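Local structure of diaminopimelate decarboxylase (Helicobacter pylori, 2QGH) at residues 90-95 with 118-123; 126-131 with 137-142. The protein catalyses the pyridoxal-phosphate-dependent decarboxylation of meso-diaminopimelate to L-lysine, the last step of bacterial lysine biosynthesis. One frame throughout, in Å; residues are numbered along the deposited sequence.

Contact 1 (90-95 with 118-123); sequences GEIQRA and EQALKL
Two neighbouring helices on the outside of the beta/alpha barrel meet here through a small apolar contact, in which Ile92 of helix 89-97 reaches across to Ala120 of helix 114-122 and to Leu123 shortly after it in the chain. The barrel is the eight-stranded parallel one that binds pyridoxal phosphate in this decarboxylase family, and these helices follow its second and third strands. Contact is sparse, 112 Å² in all, and the backbones stay well apart: the closest CA atoms, those of Ile92 and Ala120, are 7.8 Å from each other. Ile92 spans the gap with both of its branches. Its CG1 lies beside the backbone N (chi1 -63°) and the chain runs on extended, which carries CD1 out to the methyl of Ala120, while CG2 is left for Leu123. Beneath the pair, Phe107 of strand 105-107 touches both Ile92 and Ala120, and Cys86 of strand 83-86 also packs on Ile92, so the isoleucine lies between the neighbouring helix and the barrel strands. Elsewhere on helix 89-97, Arg94 turns to the second subunit and forms a salt bridge with Glu418 of that chain. Leu123 N is bonded to Ala120 O at 3.0 Å. The Leu123 side chain crosses that of Ile92 at a slant, and Leu123 CD1 rests 4.1 Å from Ile92 CG2.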
loop_
_atom_site.group_PDB
_atom_site.type_symbol
_atom_site.label_atom_id
_atom_site.label_comp_id
_atom_site.label_asym_id
_atom_site.label_seq_id
_atom_site.Cartn_x
_atom_site.Cartn_y
_atom_site.Cartn_z
ATOM N N GLY A 90 -11.795 6.456 -12.793
ATOM C CA GLY A 90 -10.878 5.439 -13.289
ATOM C C GLY A 90 -11.538 4.066 -13.370
ATOM O O GLY A 90 -11.337 3.328 -14.338
ATOM N N GLU A 91 -12.328 3.713 -12.359
ATOM C CA GLU A 91 -13.006 2.421 -12.368
ATOM C C GLU A 91 -14.155 2.401 -13.379
ATOM O O GLU A 91 -14.433 1.372 -13.996
ATOM C CB GLU A 91 -13.538 2.070 -10.968
ATOM C CG GLU A 91 -12.465 1.861 -9.924
ATOM C CD GLU A 91 -13.008 1.268 -8.627
ATOM O OE1 GLU A 91 -14.224 1.398 -8.380
ATOM O OE2 GLU A 91 -12.221 0.688 -7.849
ATOM N N ILE A 92 -14.832 3.533 -13.539
ATOM C CA ILE A 92 -15.922 3.615 -14.489
ATOM C C ILE A 92 -15.342 3.423 -15.892
ATOM O O ILE A 92 -15.898 2.678 -16.713
ATOM C CB ILE A 92 -16.647 4.981 -14.400
ATOM C CG1 ILE A 92 -17.287 5.138 -13.019
ATOM C CG2 ILE A 92 -17.704 5.092 -15.492
ATOM C CD1 ILE A 92 -18.103 6.401 -12.861
ATOM N N GLN A 93 -14.215 4.082 -16.163
ATOM C CA GLN A 93 -13.588 3.958 -17.470
ATOM C C GLN A 93 -13.144 2.530 -17.730
ATOM O O GLN A 93 -13.313 2.030 -18.838
ATOM C CB GLN A 93 -12.405 4.928 -17.612
ATOM C CG GLN A 93 -12.831 6.400 -17.590
ATOM C CD GLN A 93 -11.769 7.345 -18.144
ATOM O OE1 GLN A 93 -11.963 8.571 -18.173
ATOM N NE2 GLN A 93 -10.651 6.784 -18.603
ATOM N N ARG A 94 -12.578 1.871 -16.718
ATOM C CA ARG A 94 -12.147 0.476 -16.868
ATOM C C ARG A 94 -13.344 -0.396 -17.251
ATOM O O ARG A 94 -13.291 -1.148 -18.223
ATOM C CB ARG A 94 -11.576 -0.072 -15.563
ATOM C CG ARG A 94 -10.176 0.395 -15.188
ATOM C CD ARG A 94 -9.806 -0.199 -13.839
ATOM N NE ARG A 94 -8.370 -0.193 -13.569
ATOM C CZ ARG A 94 -7.500 -1.051 -14.090
ATOM N NH1 ARG A 94 -7.915 -1.995 -14.914
ATOM N NH2 ARG A 94 -6.211 -0.964 -13.782
ATOM N N ALA A 95 -14.411 -0.285 -16.461
ATOM C CA ALA A 95 -15.631 -1.052 -16.671
ATOM C C ALA A 95 -16.186 -0.899 -18.079
ATOM O O ALA A 95 -16.503 -1.895 -18.737
ATOM C CB ALA A 95 -16.690 -0.642 -15.650
ATOM N N GLU A 118 -19.261 15.139 -13.242
ATOM C CA GLU A 118 -19.565 15.573 -14.600
ATOM C C GLU A 118 -19.362 14.458 -15.628
ATOM O O GLU A 118 -20.212 14.234 -16.490
ATOM C CB GLU A 118 -18.683 16.764 -14.970
ATOM C CG GLU A 118 -18.810 17.205 -16.416
ATOM C CD GLU A 118 -17.533 17.826 -16.930
ATOM O OE1 GLU A 118 -17.131 18.884 -16.402
ATOM O OE2 GLU A 118 -16.921 17.249 -17.855
ATOM N N GLN A 119 -18.231 13.766 -15.538
ATOM C CA GLN A 119 -17.911 12.691 -16.470
ATOM C C GLN A 119 -18.882 11.540 -16.359
ATOM O O GLN A 119 -19.257 10.936 -17.357
ATOM C CB GLN A 119 -16.488 12.179 -16.225
ATOM C CG GLN A 119 -15.407 13.148 -16.658
ATOM C CD GLN A 119 -15.535 13.525 -18.123
ATOM O OE1 GLN A 119 -15.377 12.682 -19.010
ATOM N NE2 GLN A 119 -15.837 14.793 -18.385
ATOM N N ALA A 120 -19.294 11.240 -15.137
ATOM C CA ALA A 120 -20.217 10.143 -14.912
ATOM C C ALA A 120 -21.586 10.446 -15.501
ATOM O O ALA A 120 -22.200 9.586 -16.131
ATOM C CB ALA A 120 -20.332 9.865 -13.426
ATOM N N LEU A 121 -22.061 11.668 -15.288
ATOM C CA LEU A 121 -23.365 12.091 -15.791
ATOM C C LEU A 121 -23.421 12.040 -17.310
ATOM O O LEU A 121 -24.459 11.742 -17.894
ATOM C CB LEU A 121 -23.677 13.514 -15.330
ATOM C CG LEU A 121 -23.829 13.750 -13.828
ATOM C CD1 LEU A 121 -24.109 15.232 -13.605
ATOM C CD2 LEU A 121 -24.957 12.894 -13.261
ATOM N N LYS A 122 -22.292 12.336 -17.940
ATOM C CA LYS A 122 -22.198 12.329 -19.391
ATOM C C LYS A 122 -22.089 10.922 -19.969
ATOM O O LYS A 122 -22.277 10.729 -21.167
ATOM C CB LYS A 122 -20.975 13.130 -19.830
ATOM C CG LYS A 122 -21.131 14.634 -19.739
ATOM C CD LYS A 122 -19.780 15.311 -19.544
ATOM C CE LYS A 122 -18.633 14.504 -20.167
ATOM N NZ LYS A 122 -18.814 14.276 -21.626
ATOM N N LEU A 123 -21.779 9.951 -19.115
ATOM C CA LEU A 123 -21.616 8.568 -19.535
ATOM C C LEU A 123 -22.877 7.738 -19.332
ATOM O O LEU A 123 -22.912 6.541 -19.625
ATOM C CB LEU A 123 -20.433 7.955 -18.789
ATOM C CG LEU A 123 -19.105 8.620 -19.150
ATOM C CD1 LEU A 123 -18.002 8.125 -18.223
ATOM C CD2 LEU A 123 -18.776 8.328 -20.610
#

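Contact 2 (126-131 with 137-142); sequences LFLNVE and KTIETI
Ile139 leans from helix 133-146 onto Leu128 and Val130, the two residues of strand 127-130 whose side chains leave the strand toward the helix. From its CB the side chain forks. CG2, set anti to the backbone N, grazes Leu128 CD2 at 4.2 Å. CG1 takes the other direction, beside the backbone N, and lies 4.0 Å from the same Leu128 methyl. With chi2 near 172° the branch then continues straight away from the helix, and CD1 at its end wedges against both strand residues. Ile139 CD1 lies 3.6 Å from Leu128 CD2. Its distance to Val130 CG1 is 3.5 Å, tighter than usual for two methyl carbons. The side chains of Leu128 and Ile139 run past each other in opposite senses, whereas that of Val130 lies aslant to the isoleucine.

Strand 127-130 and helix 133-146 are the first two elements of a right-handed beta-alpha-beta unit of the barrel, completed by strand 150-155, and this cluster seats the helix on the outer face of its own strand. Asn129 points the opposite way, into the barrel, where its amide bonds to Ser108 and Ser153. Val130 is further flanked by Ile154 and by Met187 of helix 181-193, and Leu128 by Leu121 of helix 114-122. On the helix, Lys137 O accepts two bonds from Thr141: the backbone N and OG1 approach from opposite faces of the carbonyl plane, OG1 at 3.1 Å and tilted 24° out of that plane.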
loop_
_atom_site.group_PDB
_atom_site.type_symbol
_atom_site.label_atom_id
_atom_site.label_comp_id
_atom_site.label_asym_id
_atom_site.label_seq_id
_atom_site.Cartn_x
_atom_site.Cartn_y
_atom_site.Cartn_z
ATOM N N LEU A 126 -25.984 4.061 -14.315
ATOM C CA LEU A 126 -27.273 3.854 -13.634
ATOM C C LEU A 126 -27.609 4.972 -12.649
ATOM O O LEU A 126 -28.667 5.591 -12.725
ATOM C CB LEU A 126 -27.307 2.513 -12.905
ATOM C CG LEU A 126 -28.579 1.672 -13.110
ATOM C CD1 LEU A 126 -28.633 0.580 -12.062
ATOM C CD2 LEU A 126 -29.816 2.538 -13.011
ATOM N N PHE A 127 -26.719 5.223 -11.706
ATOM C CA PHE A 127 -26.977 6.299 -10.770
ATOM C C PHE A 127 -25.748 6.622 -9.960
ATOM O O PHE A 127 -24.794 5.835 -9.926
ATOM C CB PHE A 127 -28.167 5.959 -9.842
ATOM C CG PHE A 127 -27.985 4.710 -8.991
ATOM C CD1 PHE A 127 -26.923 4.591 -8.099
ATOM C CD2 PHE A 127 -28.930 3.692 -9.030
ATOM C CE1 PHE A 127 -26.812 3.481 -7.257
ATOM C CE2 PHE A 127 -28.830 2.577 -8.192
ATOM C CZ PHE A 127 -27.768 2.473 -7.303
ATOM N N LEU A 128 -25.764 7.804 -9.352
ATOM C CA LEU A 128 -24.683 8.250 -8.489
ATOM C C LEU A 128 -25.191 8.030 -7.070
ATOM O O LEU A 128 -26.279 8.482 -6.718
ATOM C CB LEU A 128 -24.369 9.734 -8.709
ATOM C CG LEU A 128 -23.293 10.094 -9.741
ATOM C CD1 LEU A 128 -23.791 9.815 -11.142
ATOM C CD2 LEU A 128 -22.935 11.558 -9.607
ATOM N N ASN A 129 -24.413 7.313 -6.269
ATOM C CA ASN A 129 -24.795 7.029 -4.895
ATOM C C ASN A 129 -24.114 8.073 -4.037
ATOM O O ASN A 129 -22.913 7.995 -3.788
ATOM C CB ASN A 129 -24.345 5.619 -4.525
ATOM C CG ASN A 129 -24.983 5.123 -3.252
ATOM O OD1 ASN A 129 -26.180 5.311 -3.030
ATOM N ND2 ASN A 129 -24.192 4.474 -2.413
ATOM N N VAL A 130 -24.884 9.065 -3.596
ATOM C CA VAL A 130 -24.318 10.162 -2.816
ATOM C C VAL A 130 -24.190 9.868 -1.326
ATOM O O VAL A 130 -25.045 9.213 -0.725
ATOM C CB VAL A 130 -25.119 11.467 -3.038
ATOM C CG1 VAL A 130 -25.669 11.489 -4.452
ATOM C CG2 VAL A 130 -26.220 11.587 -2.038
ATOM N N GLU A 131 -23.112 10.375 -0.738
ATOM C CA GLU A 131 -22.828 10.142 0.665
ATOM C C GLU A 131 -22.954 11.391 1.534
ATOM O O GLU A 131 -22.852 11.305 2.755
ATOM C CB GLU A 131 -21.424 9.546 0.796
ATOM C CG GLU A 131 -21.129 8.437 -0.210
ATOM C CD GLU A 131 -20.792 7.107 0.447
ATOM O OE1 GLU A 131 -20.397 6.171 -0.279
ATOM O OE2 GLU A 131 -20.927 6.999 1.685
ATOM N N LYS A 137 -25.859 18.574 -3.634
ATOM C CA LYS A 137 -25.990 19.927 -4.167
ATOM C C LYS A 137 -24.967 20.152 -5.276
ATOM O O LYS A 137 -25.220 20.882 -6.235
ATOM C CB LYS A 137 -25.782 20.958 -3.051
ATOM C CG LYS A 137 -26.905 21.003 -2.024
ATOM C CD LYS A 137 -26.551 21.928 -0.866
ATOM C CE LYS A 137 -27.736 22.160 0.066
ATOM N NZ LYS A 137 -28.714 23.138 -0.494
ATOM N N THR A 138 -23.810 19.517 -5.135
ATOM C CA THR A 138 -22.749 19.645 -6.118
ATOM C C THR A 138 -23.177 18.978 -7.416
ATOM O O THR A 138 -23.005 19.538 -8.502
ATOM C CB THR A 138 -21.458 19.001 -5.605
ATOM O OG1 THR A 138 -21.095 19.616 -4.364
ATOM C CG2 THR A 138 -20.330 19.193 -6.599
ATOM N N ILE A 139 -23.741 17.783 -7.297
ATOM C CA ILE A 139 -24.207 17.042 -8.459
ATOM C C ILE A 139 -25.307 17.834 -9.169
ATOM O O ILE A 139 -25.329 17.925 -10.403
ATOM C CB ILE A 139 -24.763 15.669 -8.043
ATOM C CG1 ILE A 139 -23.649 14.830 -7.409
ATOM C CG2 ILE A 139 -25.353 14.954 -9.249
ATOM C CD1 ILE A 139 -24.131 13.524 -6.777
ATOM N N GLU A 140 -26.214 18.410 -8.385
ATOM C CA GLU A 140 -27.310 19.186 -8.941
ATOM C C GLU A 140 -26.805 20.331 -9.802
ATOM O O GLU A 140 -27.291 20.547 -10.915
ATOM C CB GLU A 140 -28.187 19.767 -7.835
ATOM C CG GLU A 140 -29.456 20.397 -8.373
ATOM C CD GLU A 140 -30.206 21.177 -7.327
ATOM O OE1 GLU A 140 -31.409 21.449 -7.525
ATOM O OE2 GLU A 140 -29.583 21.528 -6.305
ATOM N N THR A 141 -25.840 21.075 -9.277
ATOM C CA THR A 141 -25.280 22.202 -10.007
ATOM C C THR A 141 -24.668 21.757 -11.331
ATOM O O THR A 141 -24.811 22.436 -12.351
ATOM C CB THR A 141 -24.194 22.910 -9.173
ATOM O OG1 THR A 141 -24.782 23.437 -7.979
ATOM C CG2 THR A 141 -23.564 24.045 -9.964
ATOM N N ILE A 142 -23.982 20.618 -11.316
ATOM C CA ILE A 142 -23.343 20.119 -12.523
ATOM C C ILE A 142 -24.378 19.564 -13.496
ATOM O O ILE A 142 -24.281 19.781 -14.700
ATOM C CB ILE A 142 -22.288 19.032 -12.190
ATOM C CG1 ILE A 142 -21.156 19.652 -11.355
ATOM C CG2 ILE A 142 -21.714 18.439 -13.480
ATOM C CD1 ILE A 142 -20.058 18.679 -10.972
#

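Contact 1 closes before contact 2 opens, and their centres lie 13 Å apart on the same side of the chain's centre. Contact 1 joins two helices of the barrel's outer layer, whereas contact 2 joins a helix to the strand before it. Helix 114-122 is followed by strand 127-130, and the two contacts touch: Ala120 CB packs 4.1 Å from Leu128 CD1, and Glu118 CA lies 3.8 Å from Ile142 CG2 on helix 133-146. Helices 89-97, 114-122 and 133-146 thus follow one another round the barrel wall, with apolar contacts running from each to the next. Both contacts also border the second subunit, placing this sector of the cofactor-binding barrel beside the dimer interface.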